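Local coordinates for dihydrodipicolinate reductase N-terminus domain-containing protein (Mycobacterium smegmatis, PDB 6IAQ) that probably catalyses the NADP-dependent reductive amination of ketones to amines and the reverse deamination, as a native amine dehydrogenase with a Rossmann-type cofactor domain, at residues Met148-Met153 and Asp209-Asp214; Ala23-Asp28 and Gln309-Ile314; Glu68-Thr73 and Leu93-Glu98; Thr143-Met148 and Phe268-Arg273. One frame throughout, in Å; residues are numbered along the deposited sequence.

From the N terminus, contact 2 opens first, at Ala23-Asp28, and closes only at Gln309-Ile314, so the other three contacts nest inside its loop. It ties the first helix of the cofactor domain to a late helix of the chain. Contact 3 (68-73 with 93-98) is a short local loop within the Rossmann part and closes before contacts 4 and 1 open. Contact 4 (143-148 with 268-273) sets helix 141-153 against the mixed sheet. Contact 1 (148-153 with 209-214) nests within it, shares Met148 and packs the same helix on helix 203-215. Contact 2 meets contact 4 where Gln309 reaches Thr143.

Contact 1. Residues Met148-Met153 and Asp209-Asp214; sequences MIALLM and DALVAD
Helix segments 148-153 and 209-214 run in roughly the same direction, their axes 10.5 Å apart at closest approach and crossing at -40°, with Ala150 and Leu211 nearest in register. This is helix-helix packing against the mixed sheet of the C-terminal domain. Leu211 has the largest share. Its CG stands beside the backbone N, anti to the carbonyl carbon (chi1 -75°); the side chain starts toward the other helix, and both methyls touch it. Leu211 CD1 meets Ile149 CG2 at 4.1 Å. Leu211 CD2 reaches the Ala150 backbone, 4.1 Å from Ala150 N, and lies 4.3 Å from Ala150 CB. Ile149 offers only its CG2 branch here. The end of its side chain leads away; Ile149 also packs on Trp285. Phe266 of strand 265-273 touches both Leu211 and Met153, so the mixed sheet packs against both helices.

The polar end of the contact belongs to the dimer. Asp214 makes salt bridges to two arginines of the second subunit, OD2 to Arg332 and OD1 to Arg334. This double grip probably favours the charged carboxylate and limits its rotation. Arg332 of that subunit also packs on Ala150. Within the chain, the carboxylate meets Ala150 by packing alone, with Ala150 CB 3.6 Å from Asp214 OD2.

Contact 2. Residues Ala23-Asp28 and Gln309-Ile314; sequences AGMLLD and QMVNRI
Met25, Leu26, Val311 and Ile314 join two helical segments in a buried apolar contact. Residues 23-28 belong to helix 17-28, which follows the first strand of the Rossmann fold. Residues 309-314 include the last part of helix 302-312 and run on to Ile314, where helix 314-319 begins.

Val311 points at the other helix and takes the central place. With CG1 anti to the backbone N (chi1 170°), CG2 is the methyl that comes closer to helix 17-28. Val311 CG2 lies 4.0 Å from Met25 CB and 4.3 Å from Leu26 CD2.

Met25 meets Val311 CG2 most closely at CB, and its sulfur passes near the same methyl, with Met25 SD 4.2 Å from Val311 CG2. Met25 also packs on Thr304, Cys307 and Thr308 of helix 302-312. His157 of the second subunit packs on Met25 too, so the dimer interface lies close by.

Leu26 makes its contacts with its tip, CD2. Its chi2 of 174° extends CD1, so CD2 is the branch set off to the side, and it is this branch that meets Ile314. The nearly extended CG1 branch of Ile314 (chi2 164°) brings CD1 to it. The two side chains cross at about a right angle. Ile314 also rests on Ile77 and Val79 of strand 77-80, which places the contact against the parallel sheet. The packing is tightest between the two methyl ends, with Leu26 CD2 only 3.4 Å from Ile314 CD1.

Contact 3. Residues Glu68-Thr73 and Leu93-Glu98; sequences EVLEQT and LRICAE
Leu70 is the one residue of 68-73 that touches 93-98. It points from helix 66-73 at helix 86-98, and one methyl, CD1, does the touching. Leu70 CD1 lies 4.0 Å from Ile95 CG2 and 4.3 Å from Cys96 SG. With chi2 near trans (-164°), CD1 is carried out toward helix 86-98.

The same methyl also packs on the opposing backbone. Leu70 CD1 is 3.8 Å from Ile95 O and 3.9 Å from Cys96 CA. The Ile95 carbonyl has a polar partner of its own in His99 ND1.

One hydrogen bond is local. Thr73 OG1 bonds to Val69 O at 2.7 Å, from above the carbonyl plane, near the C-terminal end of helix 66-73. Another links the helices: Glu71 OE2 bonds to NE2 of the same His99, so this imidazole bridges them.

Both helices belong to the Rossmann domain, where Ile95 and Cys96 also pack on Tyr13 of strand 9-13. The Ile95 side chain is about 7 Å from the bound NADP. With one leucine methyl bearing the direct contact, the pairing implies modest dispersion packing, supplemented by the polar link through His99. Both nitrogens of that ring face acceptors, which would favour the doubly protonated imidazolium.

Contact 4. Residues Thr143-Met148 and Phe268-Arg273; sequences TFWVNM and FEMSGR
Phe268 drives its edge at the face of Trp145, a T-shaped (edge-to-face) pair between helix 141-153 and strand 265-273. The Phe268 ring and the five-membered ring of the indole have centroids 4.8 Å apart and planes at 61°. The leading atom is Phe268 CZ. It stands over the middle of the indole, 3.5 Å from both Trp145 CD2 and Trp145 CE2, the two carbons shared by its rings. Chi1 of Phe268 is 179°, with CG opposite the backbone N, and this holds the ring out toward the indole.

Met270, two residues on, points to the same side of the strand. Its sulfur makes a Met-aromatic contact with the far end of the indole. Met270 SD is 3.7 Å from Trp145 CH2 and approaches the six-membered ring obliquely, 54° off the ring normal. Trp145 is thus met at its centre by an aromatic edge and at its outer end by a thioether, which should limit how far the indole can swing.

The indole lies about 6 Å from the bound NADP. A 1,2-ethanediol, probably from the crystallisation liquor, lies about 4 Å away; with the cofactor near, this is consistent with a place beside the active-site pocket. A wider pi-type turn at 143-147 includes Trp145, with Met148 N bonded to Thr143 O at 2.9 Å. Tyr140 adds a second edge-to-face partner to Trp145. Phe268 also meets the ring of Trp285. Ala166 of strand 158-169 touches both Trp145 and Phe268, while Val207 and Leu208 of helix 203-215 pack on Trp145 and Phe268 respectively.

Contact 1. Residues Met148-Met153 and Asp209-Asp214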
loop_
_atom_site.group_PDB
_atom_site.type_symbol
_atom_site.label_atom_id
_atom_site.label_comp_id
_atom_site.label_asym_id
_atom_site.label_seq_id
_atom_site.Cartn_x
_atom_site.Cartn_y
_atom_site.Cartn_z
ATOM N N MET A 148 -1.626 -4.015 0.248
ATOM C CA MET A 148 -0.246 -3.479 0.371
ATOM C C MET A 148 0.715 -4.366 -0.430
ATOM O O MET A 148 1.724 -3.843 -0.967
ATOM C CB MET A 148 0.230 -3.454 1.831
ATOM C CG MET A 148 1.515 -2.632 1.977
ATOM S SD MET A 148 1.888 -2.389 3.710
ATOM C CE MET A 148 0.872 -0.945 3.984
ATOM N N ILE A 149 0.418 -5.658 -0.523
ATOM C CA ILE A 149 1.256 -6.600 -1.294
ATOM C C ILE A 149 1.068 -6.347 -2.794
ATOM O O ILE A 149 2.089 -6.266 -3.521
ATOM C CB ILE A 149 1.003 -8.062 -0.901
ATOM C CG1 ILE A 149 1.167 -8.297 0.597
ATOM C CG2 ILE A 149 1.905 -8.987 -1.700
ATOM C CD1 ILE A 149 2.409 -7.651 1.222
ATOM N N ALA A 150 -0.165 -6.182 -3.257
ATOM C CA ALA A 150 -0.427 -5.814 -4.664
ATOM C C ALA A 150 0.250 -4.472 -4.991
ATOM O O ALA A 150 0.792 -4.325 -6.102
ATOM C CB ALA A 150 -1.909 -5.780 -4.933
ATOM N N LEU A 151 0.210 -3.502 -4.074
ATOM C CA LEU A 151 0.871 -2.193 -4.290
ATOM C C LEU A 151 2.393 -2.407 -4.448
ATOM O O LEU A 151 2.992 -1.824 -5.366
ATOM C CB LEU A 151 0.522 -1.260 -3.130
ATOM C CG LEU A 151 1.172 0.127 -3.171
ATOM C CD1 LEU A 151 0.876 0.867 -4.459
ATOM C CD2 LEU A 151 0.710 0.978 -1.993
ATOM N N LEU A 152 3.008 -3.195 -3.571
ATOM C CA LEU A 152 4.461 -3.489 -3.646
ATOM C C LEU A 152 4.776 -4.136 -5.002
ATOM O O LEU A 152 5.788 -3.753 -5.627
ATOM C CB LEU A 152 4.875 -4.408 -2.505
ATOM C CG LEU A 152 6.363 -4.722 -2.427
ATOM C CD1 LEU A 152 7.103 -3.479 -1.955
ATOM C CD2 LEU A 152 6.629 -5.900 -1.518
ATOM N N MET A 153 3.935 -5.087 -5.437
ATOM C CA MET A 153 4.045 -5.752 -6.772
ATOM C C MET A 153 4.032 -4.711 -7.902
ATOM O O MET A 153 4.709 -4.906 -8.933
ATOM C CB MET A 153 2.917 -6.772 -6.963
ATOM C CG MET A 153 3.074 -7.999 -6.083
ATOM S SD MET A 153 1.554 -9.008 -6.120
ATOM C CE MET A 153 1.499 -9.401 -7.870
ATOM N N ASP A 209 -5.702 -16.380 -3.726
ATOM C CA ASP A 209 -6.758 -16.279 -4.775
ATOM C C ASP A 209 -6.972 -14.795 -5.079
ATOM O O ASP A 209 -7.090 -14.427 -6.245
ATOM C CB ASP A 209 -8.078 -16.949 -4.363
ATOM C CG ASP A 209 -8.046 -18.479 -4.316
ATOM O OD1 ASP A 209 -7.102 -19.074 -4.881
ATOM O OD2 ASP A 209 -8.979 -19.078 -3.711
ATOM N N ALA A 210 -7.010 -13.947 -4.048
ATOM C CA ALA A 210 -7.215 -12.486 -4.196
ATOM C C ALA A 210 -6.043 -11.879 -4.986
ATOM O O ALA A 210 -6.315 -11.065 -5.891
ATOM C CB ALA A 210 -7.363 -11.825 -2.847
ATOM N N LEU A 211 -4.793 -12.218 -4.640
ATOM C CA LEU A 211 -3.605 -11.603 -5.299
ATOM C C LEU A 211 -3.573 -12.025 -6.771
ATOM O O LEU A 211 -3.378 -11.178 -7.631
ATOM C CB LEU A 211 -2.334 -12.017 -4.551
ATOM C CG LEU A 211 -2.103 -11.323 -3.212
ATOM C CD1 LEU A 211 -0.879 -11.898 -2.542
ATOM C CD2 LEU A 211 -1.963 -9.819 -3.385
ATOM N N VAL A 212 -3.799 -13.305 -7.030
ATOM C CA VAL A 212 -3.812 -13.875 -8.410
ATOM C C VAL A 212 -4.902 -13.187 -9.236
ATOM O O VAL A 212 -4.592 -12.730 -10.362
ATOM C CB VAL A 212 -3.963 -15.399 -8.358
ATOM C CG1 VAL A 212 -4.322 -15.996 -9.713
ATOM C CG2 VAL A 212 -2.700 -16.047 -7.791
ATOM N N ALA A 213 -6.123 -13.087 -8.704
ATOM C CA ALA A 213 -7.266 -12.470 -9.409
ATOM C C ALA A 213 -6.982 -10.979 -9.622
ATOM O O ALA A 213 -7.230 -10.473 -10.746
ATOM C CB ALA A 213 -8.543 -12.689 -8.636
ATOM N N ASP A 214 -6.481 -10.280 -8.597
ATOM C CA ASP A 214 -6.179 -8.828 -8.727
ATOM C C ASP A 214 -5.117 -8.609 -9.823
ATOM O O ASP A 214 -5.168 -7.599 -10.519
ATOM C CB ASP A 214 -5.737 -8.206 -7.403
ATOM C CG ASP A 214 -5.403 -6.737 -7.547
ATOM O OD1 ASP A 214 -6.336 -5.916 -7.652
ATOM O OD2 ASP A 214 -4.212 -6.441 -7.605
#

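Contact 2. Residues Ala23-Asp28 and Gln309-Ile314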
loop_
_atom_site.group_PDB
_atom_site.type_symbol
_atom_site.label_atom_id
_atom_site.label_comp_id
_atom_site.label_asym_id
_atom_site.label_seq_id
_atom_site.Cartn_x
_atom_site.Cartn_y
_atom_site.Cartn_z
ATOM N N ALA A 23 -16.927 -2.390 18.649
ATOM C CA ALA A 23 -18.063 -1.617 19.193
ATOM C C ALA A 23 -17.556 -0.261 19.687
ATOM O O ALA A 23 -18.135 0.768 19.294
ATOM C CB ALA A 23 -18.772 -2.416 20.263
ATOM N N GLY A 24 -16.475 -0.243 20.463
ATOM C CA GLY A 24 -15.873 0.974 21.025
ATOM C C GLY A 24 -15.382 1.901 19.919
ATOM O O GLY A 24 -15.564 3.140 20.055
ATOM N N MET A 25 -14.792 1.340 18.854
ATOM C CA MET A 25 -14.312 2.140 17.700
ATOM C C MET A 25 -15.529 2.716 16.959
ATOM O O MET A 25 -15.446 3.856 16.532
ATOM C CB MET A 25 -13.475 1.304 16.727
ATOM C CG MET A 25 -12.137 0.858 17.286
ATOM S SD MET A 25 -11.318 -0.319 16.184
ATOM C CE MET A 25 -9.803 -0.542 17.098
ATOM N N LEU A 26 -16.613 1.961 16.792
ATOM C CA LEU A 26 -17.846 2.462 16.113
ATOM C C LEU A 26 -18.332 3.713 16.867
ATOM O O LEU A 26 -18.585 4.751 16.233
ATOM C CB LEU A 26 -18.944 1.395 16.089
ATOM C CG LEU A 26 -18.711 0.173 15.207
ATOM C CD1 LEU A 26 -19.820 -0.853 15.411
ATOM C CD2 LEU A 26 -18.605 0.543 13.748
ATOM N N LEU A 27 -18.410 3.644 18.187
ATOM C CA LEU A 27 -18.870 4.777 19.032
ATOM C C LEU A 27 -17.921 5.976 18.847
ATOM O O LEU A 27 -18.421 7.079 18.615
ATOM C CB LEU A 27 -18.949 4.307 20.485
ATOM C CG LEU A 27 -19.983 3.213 20.751
ATOM C CD1 LEU A 27 -19.884 2.727 22.181
ATOM C CD2 LEU A 27 -21.378 3.727 20.470
ATOM N N ASP A 28 -16.604 5.761 18.853
ATOM C CA ASP A 28 -15.583 6.816 18.610
ATOM C C ASP A 28 -15.794 7.486 17.244
ATOM O O ASP A 28 -15.482 8.668 17.151
ATOM C CB ASP A 28 -14.156 6.273 18.703
ATOM C CG ASP A 28 -13.731 5.931 20.128
ATOM O OD1 ASP A 28 -14.498 6.259 21.058
ATOM O OD2 ASP A 28 -12.638 5.328 20.315
ATOM N N GLN A 309 -9.567 -2.049 10.417
ATOM C CA GLN A 309 -9.817 -2.213 8.970
ATOM C C GLN A 309 -11.302 -2.462 8.721
ATOM O O GLN A 309 -11.849 -1.820 7.805
ATOM C CB GLN A 309 -8.881 -3.254 8.387
ATOM C CG GLN A 309 -7.454 -2.718 8.293
ATOM C CD GLN A 309 -6.542 -3.748 7.699
ATOM O OE1 GLN A 309 -6.403 -3.842 6.489
ATOM N NE2 GLN A 309 -5.935 -4.539 8.556
ATOM N N MET A 310 -11.953 -3.331 9.499
ATOM C CA MET A 310 -13.409 -3.573 9.326
ATOM C C MET A 310 -14.153 -2.256 9.556
ATOM O O MET A 310 -15.042 -1.948 8.784
ATOM C CB MET A 310 -13.955 -4.657 10.274
ATOM C CG MET A 310 -15.442 -4.885 10.057
ATOM S SD MET A 310 -16.028 -6.533 10.608
ATOM C CE MET A 310 -15.705 -6.285 12.348
ATOM N N VAL A 311 -13.818 -1.508 10.588
ATOM C CA VAL A 311 -14.500 -0.218 10.906
ATOM C C VAL A 311 -14.291 0.766 9.753
ATOM O O VAL A 311 -15.307 1.295 9.242
ATOM C CB VAL A 311 -14.041 0.335 12.257
ATOM C CG1 VAL A 311 -14.527 1.763 12.497
ATOM C CG2 VAL A 311 -14.497 -0.580 13.386
ATOM N N ASN A 312 -13.041 0.961 9.322
ATOM C CA ASN A 312 -12.678 1.997 8.318
ATOM C C ASN A 312 -13.262 1.567 6.968
ATOM O O ASN A 312 -13.433 2.454 6.098
ATOM C CB ASN A 312 -11.170 2.263 8.284
ATOM C CG ASN A 312 -10.628 2.866 9.572
ATOM O OD1 ASN A 312 -11.385 3.365 10.411
ATOM N ND2 ASN A 312 -9.311 2.822 9.754
ATOM N N ARG A 313 -13.637 0.288 6.805
ATOM C CA ARG A 313 -14.297 -0.192 5.562
ATOM C C ARG A 313 -15.806 0.141 5.530
ATOM O O ARG A 313 -16.406 0.058 4.447
ATOM C CB ARG A 313 -14.125 -1.701 5.369
ATOM C CG ARG A 313 -12.819 -2.156 4.734
ATOM C CD ARG A 313 -12.538 -1.456 3.424
ATOM N NE ARG A 313 -11.378 -1.983 2.733
ATOM C CZ ARG A 313 -10.824 -1.411 1.657
ATOM N NH1 ARG A 313 -11.323 -0.280 1.136
ATOM N NH2 ARG A 313 -9.772 -1.979 1.101
ATOM N N ILE A 314 -16.436 0.489 6.639
ATOM C CA ILE A 314 -17.928 0.562 6.691
ATOM C C ILE A 314 -18.434 1.580 5.664
ATOM O O ILE A 314 -19.359 1.264 4.912
ATOM C CB ILE A 314 -18.447 0.817 8.120
ATOM C CG1 ILE A 314 -18.342 -0.458 8.970
ATOM C CG2 ILE A 314 -19.879 1.347 8.094
ATOM C CD1 ILE A 314 -18.470 -0.202 10.440
#

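Contact 3. Residues Glu68-Thr73 and Leu93-Glu98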
loop_
_atom_site.group_PDB
_atom_site.type_symbol
_atom_site.label_atom_id
_atom_site.label_comp_id
_atom_site.label_asym_id
_atom_site.label_seq_id
_atom_site.Cartn_x
_atom_site.Cartn_y
_atom_site.Cartn_z
ATOM N N GLU A 68 -34.932 -11.017 13.845
ATOM C CA GLU A 68 -35.801 -10.132 14.662
ATOM C C GLU A 68 -35.112 -8.771 14.844
ATOM O O GLU A 68 -35.779 -7.723 14.707
ATOM C CB GLU A 68 -36.146 -10.803 15.989
ATOM C CG GLU A 68 -37.059 -9.972 16.865
ATOM C CD GLU A 68 -37.719 -10.762 17.979
ATOM O OE1 GLU A 68 -37.030 -11.058 18.973
ATOM O OE2 GLU A 68 -38.912 -11.116 17.828
ATOM N N VAL A 69 -33.819 -8.764 15.153
ATOM C CA VAL A 69 -33.068 -7.489 15.347
ATOM C C VAL A 69 -33.094 -6.693 14.030
ATOM O O VAL A 69 -33.316 -5.469 14.093
ATOM C CB VAL A 69 -31.638 -7.744 15.833
ATOM C CG1 VAL A 69 -30.779 -6.496 15.782
ATOM C CG2 VAL A 69 -31.652 -8.308 17.229
ATOM N N LEU A 70 -32.876 -7.344 12.884
ATOM C CA LEU A 70 -32.816 -6.629 11.586
ATOM C C LEU A 70 -34.213 -6.095 11.225
ATOM O O LEU A 70 -34.303 -4.953 10.743
ATOM C CB LEU A 70 -32.268 -7.571 10.511
ATOM C CG LEU A 70 -30.801 -7.990 10.668
ATOM C CD1 LEU A 70 -30.256 -8.583 9.384
ATOM C CD2 LEU A 70 -29.897 -6.858 11.121
ATOM N N GLU A 71 -35.264 -6.891 11.440
ATOM C CA GLU A 71 -36.672 -6.504 11.157
ATOM C C GLU A 71 -37.037 -5.323 12.064
ATOM O O GLU A 71 -37.713 -4.400 11.586
ATOM C CB GLU A 71 -37.597 -7.716 11.286
ATOM C CG GLU A 71 -37.388 -8.705 10.134
ATOM C CD GLU A 71 -37.870 -10.131 10.354
ATOM O OE1 GLU A 71 -38.565 -10.366 11.370
ATOM O OE2 GLU A 71 -37.562 -11.012 9.507
ATOM N N GLN A 72 -36.576 -5.316 13.310
ATOM C CA GLN A 72 -36.917 -4.261 14.300
ATOM C C GLN A 72 -36.123 -2.959 14.029
ATOM O O GLN A 72 -36.666 -1.881 14.353
ATOM C CB GLN A 72 -36.705 -4.781 15.723
ATOM C CG GLN A 72 -37.789 -5.762 16.155
ATOM C CD GLN A 72 -37.562 -6.294 17.553
ATOM O OE1 GLN A 72 -36.616 -5.917 18.256
ATOM N NE2 GLN A 72 -38.370 -7.272 17.925
ATOM N N THR A 73 -34.886 -3.022 13.516
ATOM C CA THR A 73 -33.977 -1.847 13.496
ATOM C C THR A 73 -33.597 -1.403 12.072
ATOM O O THR A 73 -33.236 -0.219 11.941
ATOM C CB THR A 73 -32.730 -2.103 14.352
ATOM O OG1 THR A 73 -32.022 -3.178 13.741
ATOM C CG2 THR A 73 -33.069 -2.408 15.796
ATOM N N LEU A 93 -24.861 -14.508 6.816
ATOM C CA LEU A 93 -24.822 -13.645 5.607
ATOM C C LEU A 93 -26.179 -13.746 4.873
ATOM O O LEU A 93 -26.603 -12.709 4.310
ATOM C CB LEU A 93 -23.623 -14.029 4.724
ATOM C CG LEU A 93 -22.241 -13.716 5.320
ATOM C CD1 LEU A 93 -21.100 -14.325 4.530
ATOM C CD2 LEU A 93 -22.033 -12.228 5.404
ATOM N N ARG A 94 -26.841 -14.917 4.886
ATOM C CA ARG A 94 -28.202 -15.086 4.295
ATOM C C ARG A 94 -29.189 -14.142 5.001
ATOM O O ARG A 94 -29.956 -13.434 4.317
ATOM C CB ARG A 94 -28.720 -16.517 4.381
ATOM C CG ARG A 94 -27.863 -17.513 3.605
ATOM C CD ARG A 94 -28.536 -18.635 2.826
ATOM N NE ARG A 94 -28.253 -19.911 3.454
ATOM C CZ ARG A 94 -27.737 -20.990 2.860
ATOM N NH1 ARG A 94 -27.420 -20.993 1.575
ATOM N NH2 ARG A 94 -27.461 -22.054 3.586
ATOM N N ILE A 95 -29.179 -14.136 6.333
ATOM C CA ILE A 95 -30.093 -13.295 7.145
ATOM C C ILE A 95 -29.860 -11.807 6.777
ATOM O O ILE A 95 -30.860 -11.041 6.600
ATOM C CB ILE A 95 -29.909 -13.614 8.644
ATOM C CG1 ILE A 95 -30.438 -15.013 8.984
ATOM C CG2 ILE A 95 -30.514 -12.529 9.541
ATOM C CD1 ILE A 95 -29.987 -15.540 10.327
ATOM N N CYS A 96 -28.605 -11.368 6.632
ATOM C CA CYS A 96 -28.292 -9.950 6.302
ATOM C C CYS A 96 -28.817 -9.614 4.898
ATOM O O CYS A 96 -29.583 -8.615 4.748
ATOM C CB CYS A 96 -26.797 -9.676 6.424
ATOM S SG CYS A 96 -26.274 -9.649 8.151
ATOM N N ALA A 97 -28.454 -10.431 3.912
ATOM C CA ALA A 97 -28.776 -10.199 2.492
ATOM C C ALA A 97 -30.298 -10.285 2.278
ATOM O O ALA A 97 -30.838 -9.442 1.515
ATOM C CB ALA A 97 -28.038 -11.205 1.646
ATOM N N GLU A 98 -30.978 -11.253 2.921
ATOM C CA GLU A 98 -32.453 -11.403 2.829
ATOM C C GLU A 98 -33.138 -10.091 3.220
ATOM O O GLU A 98 -34.123 -9.706 2.577
ATOM C CB GLU A 98 -32.986 -12.505 3.748
ATOM C CG GLU A 98 -34.196 -13.200 3.130
ATOM C CD GLU A 98 -33.797 -14.420 2.325
ATOM O OE1 GLU A 98 -32.905 -15.132 2.808
ATOM O OE2 GLU A 98 -34.354 -14.644 1.237
#

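Contact 4. Residues Thr143-Met148 and Phe268-Arg273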
loop_
_atom_site.group_PDB
_atom_site.type_symbol
_atom_site.label_atom_id
_atom_site.label_comp_id
_atom_site.label_asym_id
_atom_site.label_seq_id
_atom_site.Cartn_x
_atom_site.Cartn_y
_atom_site.Cartn_z
ATOM N N THR A 143 -5.340 -5.019 4.153
ATOM C CA THR A 143 -4.108 -4.254 3.857
ATOM C C THR A 143 -2.887 -5.177 3.848
ATOM O O THR A 143 -2.166 -5.201 2.832
ATOM C CB THR A 143 -3.928 -3.098 4.834
ATOM O OG1 THR A 143 -5.042 -2.239 4.741
ATOM C CG2 THR A 143 -2.677 -2.312 4.542
ATOM N N PHE A 144 -2.630 -5.925 4.925
ATOM C CA PHE A 144 -1.270 -6.479 5.199
ATOM C C PHE A 144 -0.962 -7.704 4.350
ATOM O O PHE A 144 0.229 -7.965 4.151
ATOM C CB PHE A 144 -1.105 -6.730 6.694
ATOM C CG PHE A 144 -1.087 -5.443 7.475
ATOM C CD1 PHE A 144 0.035 -4.626 7.470
ATOM C CD2 PHE A 144 -2.221 -5.011 8.147
ATOM C CE1 PHE A 144 0.029 -3.432 8.180
ATOM C CE2 PHE A 144 -2.234 -3.806 8.823
ATOM C CZ PHE A 144 -1.112 -3.002 8.827
ATOM N N TRP A 145 -1.972 -8.413 3.833
ATOM C CA TRP A 145 -1.730 -9.626 3.015
ATOM C C TRP A 145 -2.236 -9.441 1.577
ATOM O O TRP A 145 -1.845 -10.273 0.742
ATOM C CB TRP A 145 -2.310 -10.892 3.656
ATOM C CG TRP A 145 -1.733 -11.250 4.984
ATOM C CD1 TRP A 145 -0.564 -10.797 5.528
ATOM C CD2 TRP A 145 -2.284 -12.171 5.935
ATOM N NE1 TRP A 145 -0.350 -11.373 6.751
ATOM C CE2 TRP A 145 -1.405 -12.200 7.044
ATOM C CE3 TRP A 145 -3.473 -12.910 5.999
ATOM C CZ2 TRP A 145 -1.675 -12.945 8.195
ATOM C CZ3 TRP A 145 -3.714 -13.693 7.115
ATOM C CH2 TRP A 145 -2.837 -13.697 8.206
ATOM N N VAL A 146 -3.053 -8.429 1.288
ATOM C CA VAL A 146 -3.621 -8.260 -0.076
ATOM C C VAL A 146 -3.242 -6.902 -0.671
ATOM O O VAL A 146 -2.370 -6.895 -1.563
ATOM C CB VAL A 146 -5.140 -8.492 -0.087
ATOM C CG1 VAL A 146 -5.714 -8.294 -1.483
ATOM C CG2 VAL A 146 -5.514 -9.850 0.498
ATOM N N ASN A 147 -3.863 -5.798 -0.247
ATOM C CA ASN A 147 -3.762 -4.502 -0.956
ATOM C C ASN A 147 -2.318 -3.916 -0.890
ATOM O O ASN A 147 -1.861 -3.335 -1.913
ATOM C CB ASN A 147 -4.809 -3.511 -0.467
ATOM C CG ASN A 147 -6.197 -3.841 -1.028
ATOM O OD1 ASN A 147 -6.393 -3.781 -2.225
ATOM N ND2 ASN A 147 -7.158 -4.235 -0.205
ATOM N N MET A 148 -1.626 -4.015 0.248
ATOM C CA MET A 148 -0.246 -3.479 0.371
ATOM C C MET A 148 0.715 -4.366 -0.430
ATOM O O MET A 148 1.724 -3.843 -0.967
ATOM C CB MET A 148 0.230 -3.454 1.831
ATOM C CG MET A 148 1.515 -2.632 1.977
ATOM S SD MET A 148 1.888 -2.389 3.710
ATOM C CE MET A 148 0.872 -0.945 3.984
ATOM N N PHE A 268 2.665 -18.432 0.530
ATOM C CA PHE A 268 2.305 -17.784 1.817
ATOM C C PHE A 268 2.315 -18.817 2.936
ATOM O O PHE A 268 1.552 -19.796 2.897
ATOM C CB PHE A 268 0.964 -17.059 1.656
ATOM C CG PHE A 268 0.479 -16.374 2.908
ATOM C CD1 PHE A 268 1.266 -15.421 3.541
ATOM C CD2 PHE A 268 -0.793 -16.607 3.395
ATOM C CE1 PHE A 268 0.820 -14.770 4.679
ATOM C CE2 PHE A 268 -1.238 -15.973 4.543
ATOM C CZ PHE A 268 -0.441 -15.045 5.176
ATOM N N GLU A 269 3.155 -18.585 3.932
ATOM C CA GLU A 269 3.234 -19.422 5.141
ATOM C C GLU A 269 2.671 -18.611 6.309
ATOM O O GLU A 269 3.116 -17.444 6.519
ATOM C CB GLU A 269 4.681 -19.837 5.381
ATOM C CG GLU A 269 4.897 -20.552 6.689
ATOM C CD GLU A 269 6.344 -20.949 6.919
ATOM O OE1 GLU A 269 7.204 -20.096 6.795
ATOM O OE2 GLU A 269 6.599 -22.122 7.179
ATOM N N MET A 270 1.712 -19.207 7.027
ATOM C CA MET A 270 0.985 -18.530 8.117
ATOM C C MET A 270 0.907 -19.454 9.320
ATOM O O MET A 270 0.419 -20.585 9.192
ATOM C CB MET A 270 -0.415 -18.119 7.638
ATOM C CG MET A 270 -1.146 -17.248 8.621
ATOM S SD MET A 270 -2.942 -17.430 8.399
ATOM C CE MET A 270 -3.106 -19.022 9.204
ATOM N N SER A 271 1.369 -18.976 10.456
ATOM C CA SER A 271 1.213 -19.680 11.743
ATOM C C SER A 271 0.243 -18.890 12.626
ATOM O O SER A 271 0.435 -17.660 12.819
ATOM C CB SER A 271 2.524 -19.892 12.416
ATOM O OG SER A 271 2.320 -20.412 13.722
ATOM N N GLY A 272 -0.738 -19.600 13.153
ATOM C CA GLY A 272 -1.666 -19.114 14.176
ATOM C C GLY A 272 -1.566 -20.019 15.378
ATOM O O GLY A 272 -2.003 -21.206 15.270
ATOM N N ARG A 273 -0.991 -19.520 16.477
ATOM C CA ARG A 273 -0.680 -20.375 17.641
ATOM C C ARG A 273 -0.673 -19.555 18.927
ATOM O O ARG A 273 -0.529 -18.323 18.883
ATOM C CB ARG A 273 0.661 -21.090 17.436
ATOM C CG ARG A 273 1.880 -20.163 17.458
ATOM C CD ARG A 273 3.212 -20.829 17.039
ATOM N NE ARG A 273 4.225 -19.823 17.341
ATOM C CZ ARG A 273 4.517 -18.783 16.551
ATOM N NH1 ARG A 273 3.943 -18.662 15.359
ATOM N NH2 ARG A 273 5.367 -17.862 16.976
#